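Local coordinates for protein CRISPR system Cmr subunit Cmr1-1 (Pyrococcus furiosus, PDB 4W8Z) that binds RNA and, together with Cmr6, caps the elongated type III-B Cmr ribonucleoprotein complex of CRISPR antiviral defence, at residues E10-E15 against V129-P134; S219-K224 against I300-S305; S226-F231 against T336-G341. All blocks are in the same frame, centred on the assembly; numbering follows the deposited sequence.

Contact 1: E10-E15 against V129-P134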
loop_
_atom_site.group_PDB
_atom_site.type_symbol
_atom_site.label_atom_id
_atom_site.label_comp_id
_atom_site.label_asym_id
_atom_site.label_seq_id
_atom_site.Cartn_x
_atom_site.Cartn_y
_atom_site.Cartn_z
ATOM N N GLU A 10 4.119 -22.735 -2.159
ATOM C CA GLU A 10 4.434 -21.806 -1.077
ATOM C C GLU A 10 3.179 -21.505 -0.268
ATOM O O GLU A 10 2.137 -21.179 -0.833
ATOM C CB GLU A 10 5.019 -20.509 -1.636
ATOM C CG GLU A 10 6.224 -20.698 -2.534
ATOM C CD GLU A 10 7.517 -20.806 -1.755
ATOM O OE1 GLU A 10 7.845 -19.852 -1.014
ATOM O OE2 GLU A 10 8.208 -21.844 -1.882
ATOM N N GLU A 11 3.271 -21.613 1.053
ATOM C CA GLU A 11 2.097 -21.430 1.896
ATOM C C GLU A 11 2.312 -20.340 2.944
ATOM O O GLU A 11 3.381 -20.247 3.545
ATOM C CB GLU A 11 1.728 -22.747 2.575
ATOM C CG GLU A 11 1.777 -23.961 1.656
ATOM C CD GLU A 11 1.209 -25.209 2.306
ATOM O OE1 GLU A 11 0.014 -25.198 2.670
ATOM O OE2 GLU A 11 1.957 -26.199 2.454
ATOM N N PHE A 12 1.289 -19.518 3.155
ATOM C CA PHE A 12 1.373 -18.409 4.101
ATOM C C PHE A 12 0.103 -18.243 4.924
ATOM O O PHE A 12 -1.002 -18.467 4.433
ATOM C CB PHE A 12 1.648 -17.091 3.368
ATOM C CG PHE A 12 2.937 -17.071 2.607
ATOM C CD1 PHE A 12 4.094 -16.595 3.195
ATOM C CD2 PHE A 12 2.988 -17.516 1.296
ATOM C CE1 PHE A 12 5.281 -16.572 2.496
ATOM C CE2 PHE A 12 4.174 -17.496 0.591
ATOM C CZ PHE A 12 5.321 -17.023 1.192
ATOM N N GLU A 13 0.269 -17.842 6.179
ATOM C CA GLU A 13 -0.841 -17.303 6.953
ATOM C C GLU A 13 -0.552 -15.844 7.263
ATOM O O GLU A 13 0.438 -15.531 7.926
ATOM C CB GLU A 13 -1.060 -18.085 8.248
ATOM C CG GLU A 13 -2.149 -19.137 8.168
ATOM C CD GLU A 13 -2.687 -19.520 9.536
ATOM O OE1 GLU A 13 -2.895 -20.730 9.784
ATOM O OE2 GLU A 13 -2.909 -18.605 10.361
ATOM N N ILE A 14 -1.396 -14.946 6.765
ATOM C CA ILE A 14 -1.235 -13.534 7.086
ATOM C C ILE A 14 -2.331 -13.086 8.045
ATOM O O ILE A 14 -3.408 -13.674 8.098
ATOM C CB ILE A 14 -1.239 -12.646 5.822
ATOM C CG1 ILE A 14 -2.659 -12.454 5.289
ATOM C CG2 ILE A 14 -0.324 -13.234 4.760
ATOM C CD1 ILE A 14 -2.743 -11.521 4.092
ATOM N N GLU A 15 -2.034 -12.057 8.826
ATOM C CA GLU A 15 -2.963 -11.558 9.825
ATOM C C GLU A 15 -3.112 -10.047 9.688
ATOM O O GLU A 15 -2.140 -9.342 9.402
ATOM C CB GLU A 15 -2.482 -11.933 11.229
ATOM C CG GLU A 15 -3.319 -11.364 12.359
ATOM C CD GLU A 15 -2.783 -11.735 13.732
ATOM O OE1 GLU A 15 -2.536 -12.936 13.976
ATOM O OE2 GLU A 15 -2.601 -10.821 14.566
ATOM N N VAL A 129 -2.892 -17.989 2.436
ATOM C CA VAL A 129 -2.528 -17.742 1.050
ATOM C C VAL A 129 -1.607 -18.847 0.551
ATOM O O VAL A 129 -0.549 -19.091 1.130
ATOM C CB VAL A 129 -1.838 -16.377 0.871
ATOM C CG1 VAL A 129 -1.426 -16.186 -0.575
ATOM C CG2 VAL A 129 -2.759 -15.250 1.318
ATOM N N VAL A 130 -2.018 -19.522 -0.518
ATOM C CA VAL A 130 -1.244 -20.627 -1.067
ATOM C C VAL A 130 -0.915 -20.365 -2.530
ATOM O O VAL A 130 -1.795 -20.006 -3.315
ATOM C CB VAL A 130 -2.000 -21.968 -0.943
ATOM C CG1 VAL A 130 -1.221 -23.085 -1.618
ATOM C CG2 VAL A 130 -2.263 -22.301 0.520
ATOM N N LEU A 131 0.354 -20.542 -2.887
ATOM C CA LEU A 131 0.817 -20.296 -4.249
ATOM C C LEU A 131 1.371 -21.571 -4.864
ATOM O O LEU A 131 2.188 -22.256 -4.249
ATOM C CB LEU A 131 1.889 -19.204 -4.267
ATOM C CG LEU A 131 1.607 -17.945 -3.444
ATOM C CD1 LEU A 131 2.816 -17.013 -3.440
ATOM C CD2 LEU A 131 0.375 -17.231 -3.974
ATOM N N GLU A 132 0.924 -21.888 -6.077
ATOM C CA GLU A 132 1.363 -23.097 -6.773
ATOM C C GLU A 132 1.754 -22.809 -8.219
ATOM O O GLU A 132 1.046 -22.094 -8.930
ATOM C CB GLU A 132 0.266 -24.166 -6.751
ATOM C CG GLU A 132 -0.124 -24.651 -5.367
ATOM C CD GLU A 132 -1.232 -25.684 -5.409
ATOM O OE1 GLU A 132 -0.925 -26.893 -5.330
ATOM O OE2 GLU A 132 -2.411 -25.288 -5.522
ATOM N N SER A 133 2.873 -23.381 -8.654
ATOM C CA SER A 133 3.326 -23.223 -10.031
ATOM C C SER A 133 4.279 -24.343 -10.429
ATOM O O SER A 133 5.027 -24.853 -9.595
ATOM C CB SER A 133 4.005 -21.863 -10.218
ATOM O OG SER A 133 4.442 -21.685 -11.554
ATOM N N PRO A 134 4.244 -24.744 -11.710
ATOM C CA PRO A 134 5.244 -25.685 -12.224
ATOM C C PRO A 134 6.615 -25.027 -12.397
ATOM O O PRO A 134 7.635 -25.715 -12.382
ATOM C CB PRO A 134 4.667 -26.107 -13.578
ATOM C CG PRO A 134 3.792 -24.968 -13.985
ATOM C CD PRO A 134 3.202 -24.443 -12.709
#

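Contact 2: S219-K224 against I300-S305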
loop_
_atom_site.group_PDB
_atom_site.type_symbol
_atom_site.label_atom_id
_atom_site.label_comp_id
_atom_site.label_asym_id
_atom_site.label_seq_id
_atom_site.Cartn_x
_atom_site.Cartn_y
_atom_site.Cartn_z
ATOM N N SER A 219 7.211 5.792 -16.169
ATOM C CA SER A 219 5.979 6.566 -16.105
ATOM C C SER A 219 4.930 5.884 -15.232
ATOM O O SER A 219 3.747 6.224 -15.288
ATOM C CB SER A 219 5.420 6.798 -17.506
ATOM O OG SER A 219 5.072 5.569 -18.114
ATOM N N TYR A 220 5.369 4.921 -14.431
ATOM C CA TYR A 220 4.488 4.236 -13.495
ATOM C C TYR A 220 5.231 3.981 -12.186
ATOM O O TYR A 220 6.458 4.075 -12.131
ATOM C CB TYR A 220 3.959 2.927 -14.098
ATOM C CG TYR A 220 4.973 2.155 -14.924
ATOM C CD1 TYR A 220 5.159 2.437 -16.273
ATOM C CD2 TYR A 220 5.734 1.138 -14.358
ATOM C CE1 TYR A 220 6.083 1.740 -17.033
ATOM C CE2 TYR A 220 6.660 0.430 -15.112
ATOM C CZ TYR A 220 6.828 0.735 -16.451
ATOM O OH TYR A 220 7.748 0.043 -17.212
ATOM N N ALA A 221 4.483 3.675 -11.131
ATOM C CA ALA A 221 5.067 3.448 -9.815
ATOM C C ALA A 221 5.952 2.212 -9.806
ATOM O O ALA A 221 5.565 1.152 -10.300
ATOM C CB ALA A 221 3.975 3.317 -8.764
ATOM N N THR A 222 7.150 2.360 -9.254
ATOM C CA THR A 222 8.069 1.244 -9.091
ATOM C C THR A 222 8.655 1.274 -7.689
ATOM O O THR A 222 8.690 2.327 -7.047
ATOM C CB THR A 222 9.228 1.278 -10.113
ATOM O OG1 THR A 222 10.073 2.407 -9.850
ATOM C CG2 THR A 222 8.702 1.343 -11.541
ATOM N N LEU A 223 9.119 0.122 -7.218
ATOM C CA LEU A 223 9.784 0.055 -5.926
ATOM C C LEU A 223 11.081 0.854 -5.944
ATOM O O LEU A 223 11.375 1.591 -5.004
ATOM C CB LEU A 223 10.075 -1.393 -5.534
ATOM C CG LEU A 223 10.960 -1.500 -4.285
ATOM C CD1 LEU A 223 10.234 -0.953 -3.067
ATOM C CD2 LEU A 223 11.450 -2.920 -4.049
ATOM N N LYS A 224 11.849 0.700 -7.020
ATOM C CA LYS A 224 13.156 1.343 -7.145
ATOM C C LYS A 224 13.089 2.844 -6.933
ATOM O O LYS A 224 13.924 3.418 -6.237
ATOM C CB LYS A 224 13.770 1.064 -8.515
ATOM C CG LYS A 224 15.213 1.531 -8.637
ATOM C CD LYS A 224 15.664 1.570 -10.080
ATOM C CE LYS A 224 17.170 1.418 -10.183
ATOM N NZ LYS A 224 17.601 0.054 -9.755
ATOM N N ILE A 300 4.940 5.305 2.352
ATOM C CA ILE A 300 5.640 5.109 1.091
ATOM C C ILE A 300 5.230 6.184 0.076
ATOM O O ILE A 300 4.054 6.527 -0.048
ATOM C CB ILE A 300 5.398 3.685 0.518
ATOM C CG1 ILE A 300 6.176 3.493 -0.791
ATOM C CG2 ILE A 300 3.918 3.415 0.317
ATOM C CD1 ILE A 300 6.365 2.045 -1.188
ATOM N N LYS A 301 6.223 6.732 -0.623
ATOM C CA LYS A 301 6.001 7.775 -1.627
ATOM C C LYS A 301 6.488 7.331 -3.011
ATOM O O LYS A 301 7.647 6.961 -3.168
ATOM C CB LYS A 301 6.704 9.068 -1.208
ATOM C CG LYS A 301 5.987 9.824 -0.103
ATOM C CD LYS A 301 6.842 10.931 0.494
ATOM C CE LYS A 301 7.894 10.363 1.424
ATOM N NZ LYS A 301 8.599 11.426 2.199
ATOM N N PHE A 302 5.604 7.369 -4.008
ATOM C CA PHE A 302 5.932 6.875 -5.349
ATOM C C PHE A 302 6.249 7.983 -6.351
ATOM O O PHE A 302 5.388 8.802 -6.661
ATOM C CB PHE A 302 4.778 6.039 -5.908
ATOM C CG PHE A 302 4.498 4.791 -5.134
ATOM C CD1 PHE A 302 5.298 3.673 -5.291
ATOM C CD2 PHE A 302 3.422 4.726 -4.263
ATOM C CE1 PHE A 302 5.042 2.518 -4.584
ATOM C CE2 PHE A 302 3.156 3.574 -3.555
ATOM C CZ PHE A 302 3.966 2.466 -3.714
ATOM N N PHE A 303 7.464 7.988 -6.891
ATOM C CA PHE A 303 7.851 9.014 -7.857
ATOM C C PHE A 303 7.907 8.447 -9.272
ATOM O O PHE A 303 8.650 7.504 -9.529
ATOM C CB PHE A 303 9.205 9.627 -7.480
ATOM C CG PHE A 303 9.270 10.143 -6.063
ATOM C CD1 PHE A 303 8.537 11.256 -5.685
ATOM C CD2 PHE A 303 10.070 9.520 -5.115
ATOM C CE1 PHE A 303 8.592 11.735 -4.390
ATOM C CE2 PHE A 303 10.130 9.997 -3.817
ATOM C CZ PHE A 303 9.390 11.105 -3.456
ATOM N N GLN A 304 7.115 9.012 -10.183
ATOM C CA GLN A 304 7.152 8.600 -11.587
ATOM C C GLN A 304 6.931 9.778 -12.540
ATOM O O GLN A 304 6.844 10.925 -12.105
ATOM C CB GLN A 304 6.114 7.507 -11.860
ATOM C CG GLN A 304 4.679 8.000 -11.961
ATOM C CD GLN A 304 3.857 7.643 -10.746
ATOM O OE1 GLN A 304 4.039 8.215 -9.670
ATOM N NE2 GLN A 304 2.941 6.695 -10.909
ATOM N N SER A 305 6.835 9.485 -13.835
ATOM C CA SER A 305 6.723 10.521 -14.862
ATOM C C SER A 305 5.302 11.041 -15.064
ATOM O O SER A 305 5.104 12.235 -15.294
ATOM C CB SER A 305 7.256 9.999 -16.196
ATOM O OG SER A 305 8.627 9.664 -16.095
#

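Contact 3: S226-F231 against T336-G341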
loop_
_atom_site.group_PDB
_atom_site.type_symbol
_atom_site.label_atom_id
_atom_site.label_comp_id
_atom_site.label_asym_id
_atom_site.label_seq_id
_atom_site.Cartn_x
_atom_site.Cartn_y
_atom_site.Cartn_z
ATOM N N SER A 226 11.092 4.980 -5.195
ATOM C CA SER A 226 10.144 5.317 -4.142
ATOM C C SER A 226 10.868 5.638 -2.837
ATOM O O SER A 226 12.045 5.328 -2.683
ATOM C CB SER A 226 9.150 4.169 -3.926
ATOM O OG SER A 226 9.795 3.027 -3.392
ATOM N N ASP A 227 10.160 6.272 -1.906
ATOM C CA ASP A 227 10.697 6.524 -0.576
ATOM C C ASP A 227 9.869 5.801 0.462
ATOM O O ASP A 227 8.646 5.912 0.471
ATOM C CB ASP A 227 10.724 8.018 -0.262
ATOM C CG ASP A 227 11.948 8.713 -0.826
ATOM O OD1 ASP A 227 12.804 8.026 -1.428
ATOM O OD2 ASP A 227 12.055 9.946 -0.652
ATOM N N VAL A 228 10.534 5.056 1.336
ATOM C CA VAL A 228 9.849 4.359 2.411
ATOM C C VAL A 228 10.371 4.870 3.743
ATOM O O VAL A 228 11.578 4.910 3.968
ATOM C CB VAL A 228 10.034 2.829 2.320
ATOM C CG1 VAL A 228 9.258 2.138 3.424
ATOM C CG2 VAL A 228 9.580 2.314 0.965
ATOM N N GLU A 229 9.451 5.273 4.614
ATOM C CA GLU A 229 9.795 5.824 5.920
ATOM C C GLU A 229 8.953 5.192 7.017
ATOM O O GLU A 229 7.840 4.730 6.769
ATOM C CB GLU A 229 9.594 7.338 5.934
ATOM C CG GLU A 229 10.448 8.094 4.943
ATOM C CD GLU A 229 9.943 9.504 4.696
ATOM O OE1 GLU A 229 10.752 10.356 4.275
ATOM O OE2 GLU A 229 8.738 9.757 4.910
ATOM N N VAL A 230 9.486 5.178 8.234
ATOM C CA VAL A 230 8.738 4.699 9.390
ATOM C C VAL A 230 8.867 5.671 10.563
ATOM O O VAL A 230 9.780 6.498 10.605
ATOM C CB VAL A 230 9.212 3.303 9.855
ATOM C CG1 VAL A 230 9.096 2.280 8.733
ATOM C CG2 VAL A 230 10.639 3.377 10.378
ATOM N N PHE A 231 7.943 5.573 11.510
ATOM C CA PHE A 231 8.054 6.319 12.758
ATOM C C PHE A 231 7.510 5.478 13.905
ATOM O O PHE A 231 6.618 4.652 13.711
ATOM C CB PHE A 231 7.327 7.671 12.672
ATOM C CG PHE A 231 5.821 7.572 12.592
ATOM C CD1 PHE A 231 5.053 7.414 13.737
ATOM C CD2 PHE A 231 5.171 7.684 11.375
ATOM C CE1 PHE A 231 3.674 7.336 13.669
ATOM C CE2 PHE A 231 3.787 7.611 11.299
ATOM C CZ PHE A 231 3.040 7.434 12.450
ATOM N N THR A 336 12.347 7.792 10.355
ATOM C CA THR A 336 13.528 7.114 9.830
ATOM C C THR A 336 13.345 6.709 8.375
ATOM O O THR A 336 12.361 6.058 8.029
ATOM C CB THR A 336 13.865 5.858 10.644
ATOM O OG1 THR A 336 14.151 6.229 11.996
ATOM C CG2 THR A 336 15.065 5.133 10.045
ATOM N N LYS A 337 14.293 7.095 7.525
ATOM C CA LYS A 337 14.267 6.692 6.125
ATOM C C LYS A 337 14.683 5.230 5.979
ATOM O O LYS A 337 15.750 4.830 6.447
ATOM C CB LYS A 337 15.177 7.594 5.291
ATOM C CG LYS A 337 15.113 7.343 3.787
ATOM C CD LYS A 337 14.842 8.632 3.016
ATOM C CE LYS A 337 13.370 9.025 3.087
ATOM N NZ LYS A 337 13.085 10.357 2.463
ATOM N N VAL A 338 13.831 4.437 5.337
ATOM C CA VAL A 338 14.083 3.010 5.149
ATOM C C VAL A 338 14.654 2.744 3.757
ATOM O O VAL A 338 15.538 1.902 3.582
ATOM C CB VAL A 338 12.792 2.182 5.349
ATOM C CG1 VAL A 338 13.056 0.703 5.123
ATOM C CG2 VAL A 338 12.221 2.417 6.740
ATOM N N TRP A 339 14.154 3.486 2.775
ATOM C CA TRP A 339 14.551 3.317 1.384
ATOM C C TRP A 339 14.450 4.649 0.645
ATOM O O TRP A 339 13.424 5.322 0.705
ATOM C CB TRP A 339 13.679 2.256 0.715
ATOM C CG TRP A 339 14.015 1.986 -0.714
ATOM C CD1 TRP A 339 13.361 2.463 -1.812
ATOM C CD2 TRP A 339 15.081 1.167 -1.207
ATOM N NE1 TRP A 339 13.953 1.995 -2.958
ATOM C CE2 TRP A 339 15.013 1.198 -2.615
ATOM C CE3 TRP A 339 16.087 0.412 -0.596
ATOM C CZ2 TRP A 339 15.916 0.503 -3.423
ATOM C CZ3 TRP A 339 16.980 -0.277 -1.399
ATOM C CH2 TRP A 339 16.889 -0.227 -2.796
ATOM N N GLY A 340 15.522 5.035 -0.040
ATOM C CA GLY A 340 15.562 6.318 -0.714
ATOM C C GLY A 340 15.745 6.196 -2.212
ATOM O O GLY A 340 16.869 6.071 -2.698
ATOM N N GLY A 341 14.636 6.232 -2.944
ATOM C CA GLY A 341 14.672 6.200 -4.396
ATOM C C GLY A 341 14.961 7.576 -4.964
ATOM O O GLY A 341 15.328 7.712 -6.130
#

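Contact 1: E10-E15 against V129-P134
F12 and V129 face each other across two antiparallel strands, their CB atoms 4.3 Å apart. The pair is closed by two backbone bonds, F12 N to V129 O and V129 N to F12 O, each 2.8 Å long. One step along, E10 and L131 form the next hydrogen-bonded pair, with L131 N reaching E10 O at 2.8 Å and E10 N donating in return to L131 O. The F12 side chain leaves with CG anti to its carbonyl carbon (chi1 -61°), on the face shared with V129 and L131, where the ring edge meets V129 O. This oxygen lies in the ring plane, 3.9 Å from F12 CD2. On the L131 side, F12 CE2 meets L131 CD1 at 4.3 Å, approaching obliquely. L131 carries its CG in the same sense (chi1 -46°), and its side chain also touches M42 and T143. E10 starts on this buried side, but its chain bends away from L131, so that its carboxylate hydrogen-bonds through OE1 to the hydroxyl of S173; weaker bonds from the backbone N of E174 and V175, at the start of helix 174-178, would probably steady its negative charge. E11 and V130 point to the other side of the sheet, where V130 CG2 lies 4.3 Å from E11 OE1, while V130 CG1 leans toward E10 O (3.9 Å). Helices 38-54 and 136-152 pack on the face of F12, V129 and L131, through I38 on V129 and L146 on F12. Strands 8-16 and 126-133 are the two central strands of an antiparallel sheet with strand order 2-3-1-4 and helices on one face, the ferredoxin-like fold of the RAMP superfamily.

Contact 2: S219-K224 against I300-S305
A mainly apolar contact joins an irregular loop to a strand that is running out of its sheet. The loop, S219-K224, leads from helix 188-206 into strand 226-231; its partner, I300-S305, is the end of strand 294-302 and the chain just beyond it, in the antiparallel sheet of the C-terminal RAMP-like half. The touching parts run in nearly opposite directions, 156° apart. F302 takes the inner end: F302 CD1 meets A221 CB at 3.7 Å, approached obliquely, and T222 O lies near the ring plane at the edge, 4.0 Å from F302 CD1. I300 CG1 sits over one face of this ring, 3.8 Å above its plane and offset toward the rim, and W285 makes an edge-to-face contact with it. Helix 38-54 comes against the loop here, W44 touching A221 and L49 touching L223, so the loop lies between helix 38-54 and F302 at the end of strand 294-302. The first torsion of Q304 (chi1 76°) lays its CB and CG against the loop backbone, with Q304 CB 3.5 Å from Y220 O and Q304 CG 3.9 Å from S219 O. At the more exposed end, the hydroxyl of S305 bonds to the carbonyl of P218, and S305 CB rests 3.7 Å from S219 CA.

Contact 3: S226-F231 against T336-G341
A classic beta bulge interrupts this antiparallel pairing: V338 and W339 together stand opposite V228. V228 O accepts both their amides, V338 N at 2.7 Å and W339 N at 3.2 Å, the latter on a lone pair, while V228 N donates to W339 O at 3.0 Å. V338, the extra residue of the bulge, turns its CG2 onto V230 CG1 (3.7 Å), the two side chains crossing at about a right angle. W339 has CG anti to its N (chi1 -179°); its indole reaches toward S226, W339 CD1 lying obliquely 3.3 Å from S226 O, and L195 and L199 of helix 188-206 pack against it. On the other face K337 bends at chi2 and chi3, bringing K337 NZ 3.0 Å from E229 OE1, which it meets on the anti side and somewhat out of the carboxylate plane. A weaker salt bridge links K337 NZ to D227 OD2 at 3.3 Å, and K301 is a second partner of E229. G341 N closes the far end on S226 O (2.8 Å). The two short strands 335-337 and 339-340, edging strand 226-231 on either side of a corner, make this a bulged edge of the C-terminal RAMP-like sheet.

From the N terminus, contact 1 comes first: V129-P134 returns beside E10-E15 and closes a long loop, holding together the centre of the N-terminal sheet. It is complete before the others open, and its centre lies about 27 and 28 Å from those of contacts 2 and 3. These two cross: the chain passes S219-K224, then S226-F231, then I300-S305, and reaches T336-G341 near its end. Strand 226-231 lies between strand 294-302 and the C-terminal strands, so contacts 2 and 3 touch directly, K301 N standing 2.8 Å from D227 O. Together they tie the loop S219-K224, the C-terminal sheet and the chain's end, while helix 38-54 touches both contact 1 and contact 2.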